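Local coordinates for protein fumarylacetoacetate hydrolase (Burkholderia xenovorans, PDB 5TI1) that probably hydrolyses fumarylacetoacetate to fumarate and acetoacetate, the last step of phenylalanine and tyrosine breakdown, with the help of a bound magnesium ion, at residues Trp26-Asn31 / Leu116-Ala121; Phe37-Leu42 / Val59-Ser64; Leu42-Phe47 / Asp92-Phe97; Asp247-Ile252 / Thr352-Leu357; Thr325-Leu330 / Ala420-Gly425. All blocks are in the same frame, centred on the assembly; numbering follows the deposited sequence.

How the contacts relate
From the N terminus, contact 1 opens at Trp26 and closes at Leu116-Ala121, tying an early loop to the turn after helix 102-116, so contacts 2 and 3 are nested inside its loop. Those two cross each other and share Leu42: contact 2 sets the loop 37-42 against the strand 56-61, and contact 3 packs strand 44-49 against the loop and first turn of helix 95-99. Further along, contact 4 packs the short helix 245-248 and the turn after it on the helix 353-362, and contact 5 pairs the strands 321-331 and 416-424. These last two also cross, without touching, in the C-terminal part.

Contact 1: Trp26-Asn31 / Leu116-Ala121; sequences WVESAN and LSRDDA
Trp26 leans against the backbone of Leu116, Ser117 and Arg118. CG stands between the backbone N and the carbonyl carbon (chi1 48°), which folds the indole back toward the 116-121 segment. Trp26 CB lies 4.2 Å from Arg118 CA. At the ring, Trp26 CD1 meets Ser117 O at 3.0 Å in the plane of the indole, an edge contact to a carbonyl oxygen. NE1 is also close to Leu116 O, but the angle is poor, and its hydrogen bond goes to Leu115 O. Trp26 CE2 then passes 4.0 Å from Leu116 CA, and Trp26 CZ2 meets Leu116 CD2, also at 4.0 Å, the two side chains crossing at about a right angle. Val27 CG2 lies over one indole face and reaches the same Leu116 methyl. On the backbone, Trp26 N donates to Leu116 O (3.3 Å). The exposed end holds a long salt bridge, Glu28 OE1 to Arg118 NH1 at 3.9 Å, with the carboxylate and guanidinium nearly coplanar. The contact thus fastens an early loop to the turn just after helix 102-116, with Trp26 and Val27 also touching Leu134 of strand 134-136 and Leu116 resting on Ile61 of strand 56-61.

Contact 2: Phe37-Leu42 / Val59-Ser64; sequences FSIQNL and VAIGDS
Phe37 and Gly62 share the direct hydrogen bond of this contact: Gly62 N donates to Phe37 O at 2.9 Å, nearly straight (170°). A water spans Ser38 O and Leu42 N as well; its distance to Ala60 O is too short to trust, so that link is doubtful. The aromatic part is a CH-pi contact, Ala60 CB standing over one face of the Phe37 ring, 3.9 Å from its centroid, while Gly62 O lies at the ring edge. Outside the pair, Trp289 meets Phe37 edge-to-face. Apolar contacts complete the set. Ile61 CG1 is opposite the backbone N (chi1 -174°), which brings Ile61 CD1 back toward the loop, to Ile39 CA at 3.6 Å and Leu42 CD2 at 4.0 Å. Leu42 CB rests on Val59 CG1 at 3.9 Å. Chemically, one backbone bond joins an irregular loop to the end of strand 56-61 beside it, the water satisfies Ser38 O and Leu42 N within that loop, and hydrocarbon packing does the rest of the joining.

Contact 3: Leu42-Phe47 / Asp92-Phe97; sequences LPFGIF and DALNDF
Ile46, Leu94 and Phe44 bury the largest areas here, and together they form a short row of hydrocarbon. Ile46, on strand 44-49, faces the loop before helix 95-99. Ile46 CD1 presses on the peptide at Ala93 C (3.6 Å), Ile46 CG1 lies 3.7 Å from Ala93 CA, and Ile46 CD1 also reaches Leu94 CG at 4.0 Å. Leu94 is the middle member. Its CG sits beside the backbone N (chi1 -74°), a torsion that directs both methyls to the strand, Leu94 CD1 touching Phe44 CB at 3.7 Å and CD2 coming alongside Gly45 O. At the Phe44 end of the row the contact is aromatic. Phe97 CE2 stands 3.6 Å above the Phe44 ring, toward its rim and nearest CE1, while the planes are turned 37° from each other and the centroids lie 5.0 Å apart, so the pair is oblique. Helix 102-116 backs it, Val108 touching Phe97, and Leu94 also meets Val57 and Ile290 on nearby strands. A loop and first helical turn thus lie across one face of a small antiparallel sheet, consistent with the SH3-like N-terminal domain of fumarylacetoacetases.

Contact 4: Asp247-Ile252 / Thr352-Leu357; sequences DAEAHI and TMAQQL
Leu357 packs on Ala248 and His251, and Ile252 on Met353, through different first torsions. With CG turned opposite its backbone N (chi1 -173°), Leu357 brings CD2 to Ala248 O at 3.5 Å and to His251 CB at 3.9 Å. Ile252 instead keeps CG1 beside the backbone N and its chain straight (chi2 -178°), which lays Ile252 CD1 on Met353 CB at 3.8 Å. Between these outer pairs the two backbones come closest at Ala248 and Ala354, with Ala248 CB 3.8 Å from Ala354 CB and 3.5 Å from Ala354 O, methyl groups small enough for near backbone approach. Polar groups flank the apolar contact. His251 NE2 donates to Asp247 OD2 (2.9 Å) from above the carboxylate plane; as ND1 bonds to Ala235 O, both nitrogens would donate, suggesting a protonated, positively charged imidazole. On the other segment, Thr352 and Gln355 form a capping box: Gln355 N bonds to Thr352 OG1, and Thr352 N to Gln355 OE1 in the carbonyl plane. The carboxylate of Glu249 is held by His320 and Arg300. Across the contact, apolar packing is thus supplemented by one water-mediated link, the water donating to Glu249 OE2 and accepting from Ala354 N in the first helical turn.

Contact 5: Thr325-Leu330 / Ala420-Gly425; sequences TLEVTL and AGWCQG
Leu326 and Gly421 form the tight part of this antiparallel pair, their CA atoms 4.4 Å apart at a non-hydrogen-bonded position. Gly421 has no side chain there, and Leu326 CD2 comes to 4.1 Å from Gly421 CA. Two CA-H...O contacts flank them: Gly421 CA to Thr325 O at 3.1 Å and Leu326 CA to Ala420 O at 3.4 Å. Paired backbone bonds stand on either side, Thr325 with Trp422 and Glu327 with Ala420, each giving and accepting once. Leu326 is on the buried face, its side chain about 7 Å from that of Glu228, a magnesium ligand. The opposite face, carrying Thr325, Glu327, Ala420 and Trp422, is partly exposed, and its contacts are made by side chains instead of by close backbones. A first torsion of 53° turns the Trp422 indole over the neighbouring strand. Thr325 CB lies over its five-membered ring, 4.2 Å from the centroid, a CH-pi contact. Glu327 OE2 packs 3.6 Å from Trp422 CH2, set obliquely to the ring, the carboxylate plane turned 59° from that of the indole. Arg429 makes a cation-pi contact with the same indole, and Arg343 a weak, long ion pair with Glu327. The pairing itself therefore rests on the backbone bonds, while the solvent-facing side adds CH-pi and cation-pi contacts of Trp422 and a weak ion pair of Glu327.

Contact 1: Trp26-Asn31 / Leu116-Ala121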
# COMPACT_ATOMS: atom_id res chain seq x y z
N TRP B 26 -24.74 -33.39 -1.13
CA TRP B 26 -26.19 -33.37 -0.96
C TRP B 26 -26.78 -31.98 -1.16
O TRP B 26 -28.01 -31.84 -1.12
CB TRP B 26 -26.58 -33.91 0.42
CG TRP B 26 -25.81 -33.33 1.54
CD1 TRP B 26 -24.70 -33.86 2.14
CD2 TRP B 26 -26.08 -32.10 2.23
NE1 TRP B 26 -24.27 -33.03 3.15
CE2 TRP B 26 -25.09 -31.94 3.22
CE3 TRP B 26 -27.06 -31.11 2.09
CZ2 TRP B 26 -25.06 -30.85 4.07
CZ3 TRP B 26 -27.02 -30.02 2.94
CH2 TRP B 26 -26.03 -29.90 3.91
N VAL B 27 -25.95 -30.95 -1.35
CA VAL B 27 -26.42 -29.67 -1.89
C VAL B 27 -26.49 -29.86 -3.40
O VAL B 27 -25.46 -29.87 -4.08
CB VAL B 27 -25.49 -28.51 -1.50
CG1 VAL B 27 -26.04 -27.18 -2.02
CG2 VAL B 27 -25.28 -28.46 0.01
N GLU B 28 -27.69 -30.05 -3.94
CA GLU B 28 -27.80 -30.51 -5.32
C GLU B 28 -27.23 -29.50 -6.30
O GLU B 28 -26.56 -29.87 -7.28
CB GLU B 28 -29.24 -30.85 -5.68
CG GLU B 28 -29.36 -31.56 -7.04
CD GLU B 28 -28.51 -32.83 -7.13
OE1 GLU B 28 -28.50 -33.62 -6.16
OE2 GLU B 28 -27.84 -33.03 -8.17
N SER B 29 -27.50 -28.20 -6.08
CA SER B 29 -26.93 -27.18 -6.96
C SER B 29 -25.41 -27.30 -7.06
O SER B 29 -24.82 -26.94 -8.08
CB SER B 29 -27.34 -25.79 -6.48
OG SER B 29 -26.96 -25.56 -5.14
N ALA B 30 -24.76 -27.85 -6.03
CA ALA B 30 -23.31 -28.01 -6.06
C ALA B 30 -22.86 -29.03 -7.09
O ALA B 30 -21.68 -29.06 -7.44
CB ALA B 30 -22.79 -28.41 -4.68
N ASN B 31 -23.78 -29.86 -7.57
CA ASN B 31 -23.47 -30.93 -8.51
C ASN B 31 -23.73 -30.54 -9.95
O ASN B 31 -23.53 -31.37 -10.85
CB ASN B 31 -24.27 -32.18 -8.15
CG ASN B 31 -23.95 -32.69 -6.76
OD1 ASN B 31 -22.81 -32.58 -6.30
ND2 ASN B 31 -24.94 -33.24 -6.07
N LEU B 116 -20.33 -31.99 3.66
CA LEU B 116 -21.13 -31.70 2.48
C LEU B 116 -21.28 -32.90 1.56
O LEU B 116 -22.04 -32.82 0.59
CB LEU B 116 -20.51 -30.53 1.71
CG LEU B 116 -20.54 -29.18 2.42
CD1 LEU B 116 -19.73 -28.18 1.63
CD2 LEU B 116 -21.99 -28.71 2.58
N SER B 117 -20.58 -33.99 1.84
CA SER B 117 -20.61 -35.16 0.98
C SER B 117 -21.97 -35.85 1.03
O SER B 117 -22.58 -35.99 2.10
CB SER B 117 -19.51 -36.15 1.38
OG SER B 117 -18.26 -35.52 1.29
N ARG B 118 -22.42 -36.30 -0.14
CA ARG B 118 -23.76 -36.88 -0.28
C ARG B 118 -23.96 -38.10 0.60
O ARG B 118 -25.09 -38.37 1.03
CB ARG B 118 -23.98 -37.21 -1.75
CG ARG B 118 -24.65 -38.51 -2.04
CD ARG B 118 -24.61 -38.75 -3.52
NE ARG B 118 -25.20 -37.62 -4.23
CZ ARG B 118 -25.24 -37.52 -5.55
NH1 ARG B 118 -25.80 -36.46 -6.12
NH2 ARG B 118 -24.71 -38.48 -6.30
N ASP B 119 -22.89 -38.83 0.90
CA ASP B 119 -22.97 -40.02 1.74
C ASP B 119 -22.85 -39.72 3.23
O ASP B 119 -22.91 -40.65 4.04
CB ASP B 119 -21.88 -41.01 1.32
CG ASP B 119 -22.05 -41.49 -0.11
OD1 ASP B 119 -23.15 -41.97 -0.46
OD2 ASP B 119 -21.09 -41.36 -0.89
N ASP B 120 -22.70 -38.46 3.61
CA ASP B 120 -22.61 -38.07 5.01
C ASP B 120 -23.96 -37.57 5.51
O ASP B 120 -24.66 -36.82 4.82
CB ASP B 120 -21.55 -36.98 5.19
CG ASP B 120 -21.11 -36.82 6.63
OD1 ASP B 120 -21.91 -36.31 7.45
OD2 ASP B 120 -19.97 -37.21 6.95
N ALA B 121 -24.33 -37.99 6.72
CA ALA B 121 -25.63 -37.66 7.29
C ALA B 121 -25.56 -36.64 8.42
O ALA B 121 -26.62 -36.16 8.86
CB ALA B 121 -26.32 -38.93 7.81

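Contact 2: Phe37-Leu42 / Val59-Ser64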
# COMPACT_ATOMS: atom_id res chain seq x y z
N PHE B 37 -19.21 -23.67 -7.91
CA PHE B 37 -19.00 -24.05 -6.52
C PHE B 37 -19.28 -25.52 -6.26
O PHE B 37 -20.13 -25.89 -5.43
CB PHE B 37 -19.83 -23.11 -5.65
CG PHE B 37 -19.57 -21.66 -5.97
CD1 PHE B 37 -18.28 -21.15 -5.92
CD2 PHE B 37 -20.61 -20.82 -6.37
CE1 PHE B 37 -18.02 -19.83 -6.24
CE2 PHE B 37 -20.36 -19.49 -6.69
CZ PHE B 37 -19.07 -18.99 -6.62
N SER B 38 -18.56 -26.37 -6.99
CA SER B 38 -18.58 -27.81 -6.77
C SER B 38 -18.10 -28.14 -5.36
O SER B 38 -17.43 -27.34 -4.71
CB SER B 38 -17.67 -28.50 -7.78
OG SER B 38 -16.41 -27.83 -7.80
N ILE B 39 -18.42 -29.35 -4.90
CA ILE B 39 -17.90 -29.77 -3.60
C ILE B 39 -16.38 -29.80 -3.61
O ILE B 39 -15.75 -29.78 -2.55
CB ILE B 39 -18.48 -31.14 -3.19
CG1 ILE B 39 -18.36 -31.35 -1.67
CG2 ILE B 39 -17.81 -32.26 -3.96
CD1 ILE B 39 -18.88 -32.69 -1.19
N GLN B 40 -15.76 -29.83 -4.80
CA GLN B 40 -14.31 -29.81 -4.90
C GLN B 40 -13.73 -28.42 -4.69
O GLN B 40 -12.52 -28.29 -4.48
CB GLN B 40 -13.88 -30.35 -6.27
CG GLN B 40 -14.05 -31.86 -6.45
CD GLN B 40 -15.47 -32.27 -6.81
OE1 GLN B 40 -16.34 -31.41 -7.01
NE2 GLN B 40 -15.71 -33.57 -6.91
N ASN B 41 -14.56 -27.38 -4.74
CA ASN B 41 -14.06 -26.01 -4.64
C ASN B 41 -13.89 -25.61 -3.19
O ASN B 41 -12.77 -25.60 -2.66
CB ASN B 41 -15.01 -25.05 -5.37
CG ASN B 41 -14.42 -23.65 -5.49
OD1 ASN B 41 -13.41 -23.33 -4.87
ND2 ASN B 41 -15.05 -22.82 -6.30
N LEU B 42 -15.01 -25.27 -2.53
CA LEU B 42 -15.02 -24.82 -1.14
C LEU B 42 -14.20 -23.54 -0.97
O LEU B 42 -13.20 -23.53 -0.24
CB LEU B 42 -14.52 -25.93 -0.21
CG LEU B 42 -15.20 -27.28 -0.45
CD1 LEU B 42 -14.65 -28.36 0.49
CD2 LEU B 42 -16.71 -27.15 -0.31
N VAL B 59 -18.41 -20.33 3.23
CA VAL B 59 -17.87 -21.17 2.17
C VAL B 59 -18.98 -21.42 1.16
O VAL B 59 -20.07 -21.88 1.53
CB VAL B 59 -17.30 -22.49 2.72
CG1 VAL B 59 -16.93 -23.43 1.59
CG2 VAL B 59 -16.08 -22.21 3.59
N ALA B 60 -18.71 -21.10 -0.10
CA ALA B 60 -19.71 -21.30 -1.15
C ALA B 60 -19.85 -22.78 -1.48
O ALA B 60 -18.85 -23.51 -1.59
CB ALA B 60 -19.34 -20.53 -2.41
N ILE B 61 -21.09 -23.22 -1.65
CA ILE B 61 -21.37 -24.57 -2.12
C ILE B 61 -22.66 -24.50 -2.94
O ILE B 61 -23.70 -24.04 -2.46
CB ILE B 61 -21.46 -25.56 -0.94
CG1 ILE B 61 -21.61 -27.00 -1.45
CG2 ILE B 61 -22.55 -25.17 0.07
CD1 ILE B 61 -20.32 -27.55 -2.02
N GLY B 62 -22.57 -24.89 -4.21
CA GLY B 62 -23.69 -24.70 -5.11
C GLY B 62 -24.12 -23.25 -5.13
O GLY B 62 -23.28 -22.34 -5.12
N ASP B 63 -25.43 -23.03 -5.11
CA ASP B 63 -25.97 -21.67 -5.05
C ASP B 63 -26.14 -21.17 -3.62
O ASP B 63 -26.83 -20.17 -3.40
CB ASP B 63 -27.30 -21.60 -5.83
CG ASP B 63 -28.38 -22.51 -5.26
OD1 ASP B 63 -28.19 -23.05 -4.15
OD2 ASP B 63 -29.42 -22.69 -5.93
N SER B 64 -25.52 -21.83 -2.64
CA SER B 64 -25.71 -21.48 -1.24
C SER B 64 -24.36 -21.12 -0.59
O SER B 64 -23.33 -21.02 -1.26
CB SER B 64 -26.40 -22.62 -0.50
OG SER B 64 -27.74 -22.75 -0.94
O HOH W 1 -17.71 -24.74 -3.34

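Contact 3: Leu42-Phe47 / Asp92-Phe97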
# COMPACT_ATOMS: atom_id res chain seq x y z
N LEU B 42 -15.01 -25.27 -2.53
CA LEU B 42 -15.02 -24.82 -1.14
C LEU B 42 -14.20 -23.54 -0.97
O LEU B 42 -13.20 -23.53 -0.24
CB LEU B 42 -14.52 -25.93 -0.21
CG LEU B 42 -15.20 -27.28 -0.45
CD1 LEU B 42 -14.65 -28.36 0.49
CD2 LEU B 42 -16.71 -27.15 -0.31
N PRO B 43 -14.57 -22.45 -1.63
CA PRO B 43 -13.84 -21.20 -1.46
C PRO B 43 -14.32 -20.44 -0.23
O PRO B 43 -15.42 -20.66 0.27
CB PRO B 43 -14.18 -20.42 -2.74
CG PRO B 43 -15.61 -20.85 -3.03
CD PRO B 43 -15.72 -22.29 -2.55
N PHE B 44 -13.47 -19.52 0.24
CA PHE B 44 -13.74 -18.75 1.44
C PHE B 44 -14.12 -17.31 1.10
O PHE B 44 -13.55 -16.70 0.19
CB PHE B 44 -12.53 -18.73 2.38
CG PHE B 44 -12.24 -20.06 3.01
CD1 PHE B 44 -12.81 -20.40 4.22
CD2 PHE B 44 -11.40 -20.96 2.39
CE1 PHE B 44 -12.55 -21.63 4.81
CE2 PHE B 44 -11.13 -22.20 2.97
CZ PHE B 44 -11.71 -22.53 4.18
N GLY B 45 -15.07 -16.77 1.87
CA GLY B 45 -15.50 -15.39 1.73
C GLY B 45 -16.03 -14.86 3.04
O GLY B 45 -16.03 -15.54 4.07
N ILE B 46 -16.49 -13.61 3.00
CA ILE B 46 -17.06 -12.92 4.14
C ILE B 46 -18.46 -12.47 3.75
O ILE B 46 -18.62 -11.74 2.76
CB ILE B 46 -16.20 -11.72 4.58
CG1 ILE B 46 -14.83 -12.19 5.09
CG2 ILE B 46 -16.91 -10.89 5.65
CD1 ILE B 46 -14.89 -13.00 6.37
N PHE B 47 -19.46 -12.90 4.51
CA PHE B 47 -20.84 -12.60 4.13
C PHE B 47 -21.65 -12.19 5.35
O PHE B 47 -21.26 -12.38 6.50
CB PHE B 47 -21.52 -13.80 3.46
CG PHE B 47 -21.99 -14.84 4.43
CD1 PHE B 47 -21.09 -15.72 5.01
CD2 PHE B 47 -23.33 -14.93 4.77
CE1 PHE B 47 -21.52 -16.67 5.91
CE2 PHE B 47 -23.76 -15.89 5.67
CZ PHE B 47 -22.85 -16.75 6.24
N ASP B 92 -14.94 -9.56 10.18
CA ASP B 92 -15.22 -8.83 8.96
C ASP B 92 -14.23 -9.12 7.84
O ASP B 92 -14.31 -8.49 6.78
CB ASP B 92 -15.24 -7.32 9.25
CG ASP B 92 -16.36 -6.93 10.21
OD1 ASP B 92 -17.31 -7.71 10.37
OD2 ASP B 92 -16.29 -5.83 10.79
N ALA B 93 -13.28 -10.02 8.08
CA ALA B 93 -12.26 -10.35 7.10
C ALA B 93 -11.71 -11.73 7.45
O ALA B 93 -11.82 -12.18 8.59
CB ALA B 93 -11.14 -9.31 7.06
N LEU B 94 -11.12 -12.39 6.45
CA LEU B 94 -10.57 -13.73 6.60
C LEU B 94 -9.18 -13.74 7.23
O LEU B 94 -8.63 -14.83 7.44
CB LEU B 94 -10.49 -14.42 5.24
CG LEU B 94 -11.80 -14.91 4.63
CD1 LEU B 94 -11.63 -15.21 3.15
CD2 LEU B 94 -12.24 -16.16 5.36
N ASN B 95 -8.61 -12.56 7.52
CA ASN B 95 -7.20 -12.48 7.92
C ASN B 95 -6.90 -13.39 9.10
O ASN B 95 -5.98 -14.22 9.04
CB ASN B 95 -6.84 -11.03 8.25
CG ASN B 95 -6.97 -10.10 7.05
OD1 ASN B 95 -7.98 -10.12 6.35
ND2 ASN B 95 -5.95 -9.28 6.82
N ASP B 96 -7.66 -13.24 10.19
CA ASP B 96 -7.41 -14.02 11.40
C ASP B 96 -7.46 -15.52 11.14
O ASP B 96 -6.63 -16.27 11.67
CB ASP B 96 -8.42 -13.62 12.48
CG ASP B 96 -8.13 -12.26 13.10
OD1 ASP B 96 -7.07 -11.69 12.81
OD2 ASP B 96 -8.97 -11.77 13.87
N PHE B 97 -8.43 -15.98 10.35
CA PHE B 97 -8.49 -17.41 10.03
C PHE B 97 -7.33 -17.83 9.14
O PHE B 97 -6.72 -18.89 9.37
CB PHE B 97 -9.83 -17.75 9.34
CG PHE B 97 -9.81 -19.08 8.65
CD1 PHE B 97 -9.79 -20.25 9.39
CD2 PHE B 97 -9.77 -19.16 7.27
CE1 PHE B 97 -9.77 -21.48 8.76
CE2 PHE B 97 -9.74 -20.39 6.63
CZ PHE B 97 -9.74 -21.55 7.38

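Contact 4: Asp247-Ile252 / Thr352-Leu357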
# COMPACT_ATOMS: atom_id res chain seq x y z
N ASP B 247 10.09 -22.02 -2.02
CA ASP B 247 9.27 -21.93 -0.82
C ASP B 247 8.05 -21.05 -1.03
O ASP B 247 7.17 -21.01 -0.16
CB ASP B 247 10.12 -21.39 0.35
CG ASP B 247 9.36 -21.33 1.67
OD1 ASP B 247 8.69 -22.33 2.01
OD2 ASP B 247 9.46 -20.30 2.37
N ALA B 248 7.95 -20.39 -2.18
CA ALA B 248 7.01 -19.28 -2.35
C ALA B 248 5.56 -19.73 -2.22
O ALA B 248 4.77 -19.09 -1.50
CB ALA B 248 7.26 -18.62 -3.70
N GLU B 249 5.18 -20.82 -2.90
CA GLU B 249 3.77 -21.19 -3.00
C GLU B 249 3.18 -21.54 -1.64
O GLU B 249 1.98 -21.35 -1.41
CB GLU B 249 3.58 -22.34 -3.98
CG GLU B 249 3.69 -21.94 -5.44
CD GLU B 249 3.36 -23.08 -6.39
OE1 GLU B 249 2.68 -24.04 -5.97
OE2 GLU B 249 3.78 -23.03 -7.57
N ALA B 250 4.01 -22.04 -0.71
CA ALA B 250 3.54 -22.33 0.63
C ALA B 250 3.08 -21.08 1.38
O ALA B 250 2.36 -21.20 2.38
CB ALA B 250 4.63 -23.04 1.43
N HIS B 251 3.48 -19.90 0.92
CA HIS B 251 3.01 -18.65 1.51
C HIS B 251 1.68 -18.17 0.94
O HIS B 251 1.11 -17.22 1.48
CB HIS B 251 4.06 -17.55 1.33
CG HIS B 251 5.34 -17.81 2.07
ND1 HIS B 251 5.78 -17.00 3.10
CD2 HIS B 251 6.26 -18.79 1.94
CE1 HIS B 251 6.93 -17.46 3.56
NE2 HIS B 251 7.24 -18.55 2.87
N ILE B 252 1.16 -18.82 -0.11
CA ILE B 252 -0.03 -18.34 -0.83
C ILE B 252 -1.26 -19.08 -0.32
O ILE B 252 -1.27 -20.32 -0.25
CB ILE B 252 0.13 -18.51 -2.35
CG1 ILE B 252 1.38 -17.78 -2.84
CG2 ILE B 252 -1.12 -18.02 -3.08
CD1 ILE B 252 1.58 -17.86 -4.33
N THR B 352 5.51 -17.00 -12.98
CA THR B 352 4.55 -17.62 -12.09
C THR B 352 4.38 -16.80 -10.81
O THR B 352 5.15 -15.88 -10.52
CB THR B 352 4.99 -19.03 -11.72
OG1 THR B 352 6.19 -18.94 -10.94
CG2 THR B 352 5.23 -19.83 -12.98
N MET B 353 3.36 -17.18 -10.03
CA MET B 353 3.17 -16.60 -8.70
C MET B 353 4.39 -16.82 -7.82
O MET B 353 4.81 -15.91 -7.09
CB MET B 353 1.93 -17.20 -8.05
CG MET B 353 0.62 -16.81 -8.71
SD MET B 353 -0.78 -17.64 -7.93
CE MET B 353 -0.57 -19.32 -8.55
N ALA B 354 4.97 -18.02 -7.86
CA ALA B 354 6.16 -18.30 -7.07
C ALA B 354 7.28 -17.33 -7.43
O ALA B 354 7.93 -16.75 -6.55
CB ALA B 354 6.61 -19.75 -7.28
N GLN B 355 7.50 -17.13 -8.73
CA GLN B 355 8.56 -16.24 -9.15
C GLN B 355 8.26 -14.80 -8.76
O GLN B 355 9.16 -14.06 -8.34
CB GLN B 355 8.77 -16.37 -10.66
CG GLN B 355 9.33 -17.73 -11.05
CD GLN B 355 9.43 -17.92 -12.54
OE1 GLN B 355 8.50 -17.56 -13.29
NE2 GLN B 355 10.54 -18.48 -13.00
N GLN B 356 6.99 -14.39 -8.87
CA GLN B 356 6.61 -13.03 -8.52
C GLN B 356 6.88 -12.76 -7.04
O GLN B 356 7.45 -11.72 -6.69
CB GLN B 356 5.14 -12.80 -8.86
CG GLN B 356 4.86 -12.74 -10.36
CD GLN B 356 3.38 -12.81 -10.68
OE1 GLN B 356 2.59 -13.37 -9.92
NE2 GLN B 356 2.99 -12.24 -11.82
N LEU B 357 6.48 -13.68 -6.17
CA LEU B 357 6.71 -13.50 -4.74
C LEU B 357 8.20 -13.54 -4.42
O LEU B 357 8.69 -12.75 -3.60
CB LEU B 357 5.97 -14.58 -3.95
CG LEU B 357 5.98 -14.43 -2.44
CD1 LEU B 357 5.35 -13.09 -2.02
CD2 LEU B 357 5.28 -15.63 -1.80
O HOH W 2 3.44 -20.50 -8.84

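Contact 5: Thr325-Leu330 / Ala420-Gly425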
# COMPACT_ATOMS: atom_id res chain seq x y z
N THR B 325 -9.57 -21.01 -16.89
CA THR B 325 -10.27 -20.36 -17.99
C THR B 325 -10.82 -19.03 -17.50
O THR B 325 -11.45 -18.96 -16.44
CB THR B 325 -11.39 -21.26 -18.51
OG1 THR B 325 -10.83 -22.41 -19.14
CG2 THR B 325 -12.25 -20.52 -19.53
N LEU B 326 -10.57 -17.96 -18.25
CA LEU B 326 -11.03 -16.62 -17.91
C LEU B 326 -11.83 -16.02 -19.06
O LEU B 326 -11.51 -16.24 -20.24
CB LEU B 326 -9.84 -15.71 -17.57
CG LEU B 326 -8.92 -16.18 -16.45
CD1 LEU B 326 -7.62 -15.39 -16.49
CD2 LEU B 326 -9.57 -16.04 -15.09
N GLU B 327 -12.88 -15.26 -18.72
CA GLU B 327 -13.73 -14.59 -19.69
C GLU B 327 -14.13 -13.22 -19.16
O GLU B 327 -14.20 -13.00 -17.95
CB GLU B 327 -15.01 -15.39 -20.01
CG GLU B 327 -14.75 -16.80 -20.53
CD GLU B 327 -16.00 -17.46 -21.12
OE1 GLU B 327 -17.07 -16.82 -21.12
OE2 GLU B 327 -15.90 -18.62 -21.58
N VAL B 328 -14.39 -12.31 -20.08
CA VAL B 328 -14.88 -10.98 -19.73
C VAL B 328 -16.08 -10.70 -20.62
O VAL B 328 -16.05 -10.98 -21.82
CB VAL B 328 -13.79 -9.90 -19.90
CG1 VAL B 328 -14.35 -8.50 -19.62
CG2 VAL B 328 -12.58 -10.20 -18.97
N THR B 329 -17.14 -10.18 -20.02
CA THR B 329 -18.27 -9.69 -20.79
C THR B 329 -18.44 -8.20 -20.54
O THR B 329 -18.03 -7.66 -19.50
CB THR B 329 -19.58 -10.44 -20.44
OG1 THR B 329 -19.97 -10.16 -19.10
CG2 THR B 329 -19.38 -11.95 -20.62
N LEU B 330 -19.01 -7.52 -21.54
CA LEU B 330 -19.31 -6.10 -21.47
C LEU B 330 -20.77 -5.94 -21.83
O LEU B 330 -21.22 -6.47 -22.85
CB LEU B 330 -18.41 -5.29 -22.43
CG LEU B 330 -18.41 -3.76 -22.33
CD1 LEU B 330 -17.12 -3.20 -22.89
CD2 LEU B 330 -19.61 -3.11 -23.03
N ALA B 420 -15.08 -13.39 -15.26
CA ALA B 420 -15.50 -14.69 -14.77
C ALA B 420 -14.39 -15.69 -15.02
O ALA B 420 -13.58 -15.53 -15.94
CB ALA B 420 -16.80 -15.17 -15.44
N GLY B 421 -14.36 -16.75 -14.22
CA GLY B 421 -13.27 -17.71 -14.32
C GLY B 421 -13.61 -19.03 -13.69
O GLY B 421 -14.34 -19.09 -12.69
N TRP B 422 -13.03 -20.10 -14.25
CA TRP B 422 -13.20 -21.42 -13.68
C TRP B 422 -12.08 -22.32 -14.17
O TRP B 422 -11.48 -22.09 -15.23
CB TRP B 422 -14.56 -22.03 -14.03
CG TRP B 422 -14.84 -22.03 -15.49
CD1 TRP B 422 -14.48 -22.99 -16.40
CD2 TRP B 422 -15.52 -21.01 -16.22
NE1 TRP B 422 -14.90 -22.62 -17.65
CE2 TRP B 422 -15.54 -21.41 -17.57
CE3 TRP B 422 -16.11 -19.79 -15.86
CZ2 TRP B 422 -16.14 -20.64 -18.56
CZ3 TRP B 422 -16.70 -19.03 -16.85
CH2 TRP B 422 -16.72 -19.45 -18.18
N CYS B 423 -11.77 -23.34 -13.37
CA CYS B 423 -10.97 -24.47 -13.83
C CYS B 423 -11.93 -25.55 -14.28
O CYS B 423 -12.86 -25.91 -13.55
CB CYS B 423 -10.07 -24.98 -12.71
SG CYS B 423 -8.98 -23.72 -11.99
N GLN B 424 -11.72 -26.07 -15.50
CA GLN B 424 -12.56 -27.12 -16.06
C GLN B 424 -11.95 -28.49 -15.77
O GLN B 424 -10.81 -28.76 -16.18
CB GLN B 424 -12.73 -26.92 -17.56
CG GLN B 424 -13.68 -27.91 -18.22
CD GLN B 424 -15.11 -27.74 -17.75
OE1 GLN B 424 -15.74 -26.71 -17.98
NE2 GLN B 424 -15.63 -28.76 -17.07
N GLY B 425 -12.69 -29.34 -15.07
CA GLY B 425 -12.36 -30.73 -14.90
C GLY B 425 -13.26 -31.62 -15.73
O GLY B 425 -13.99 -31.17 -16.61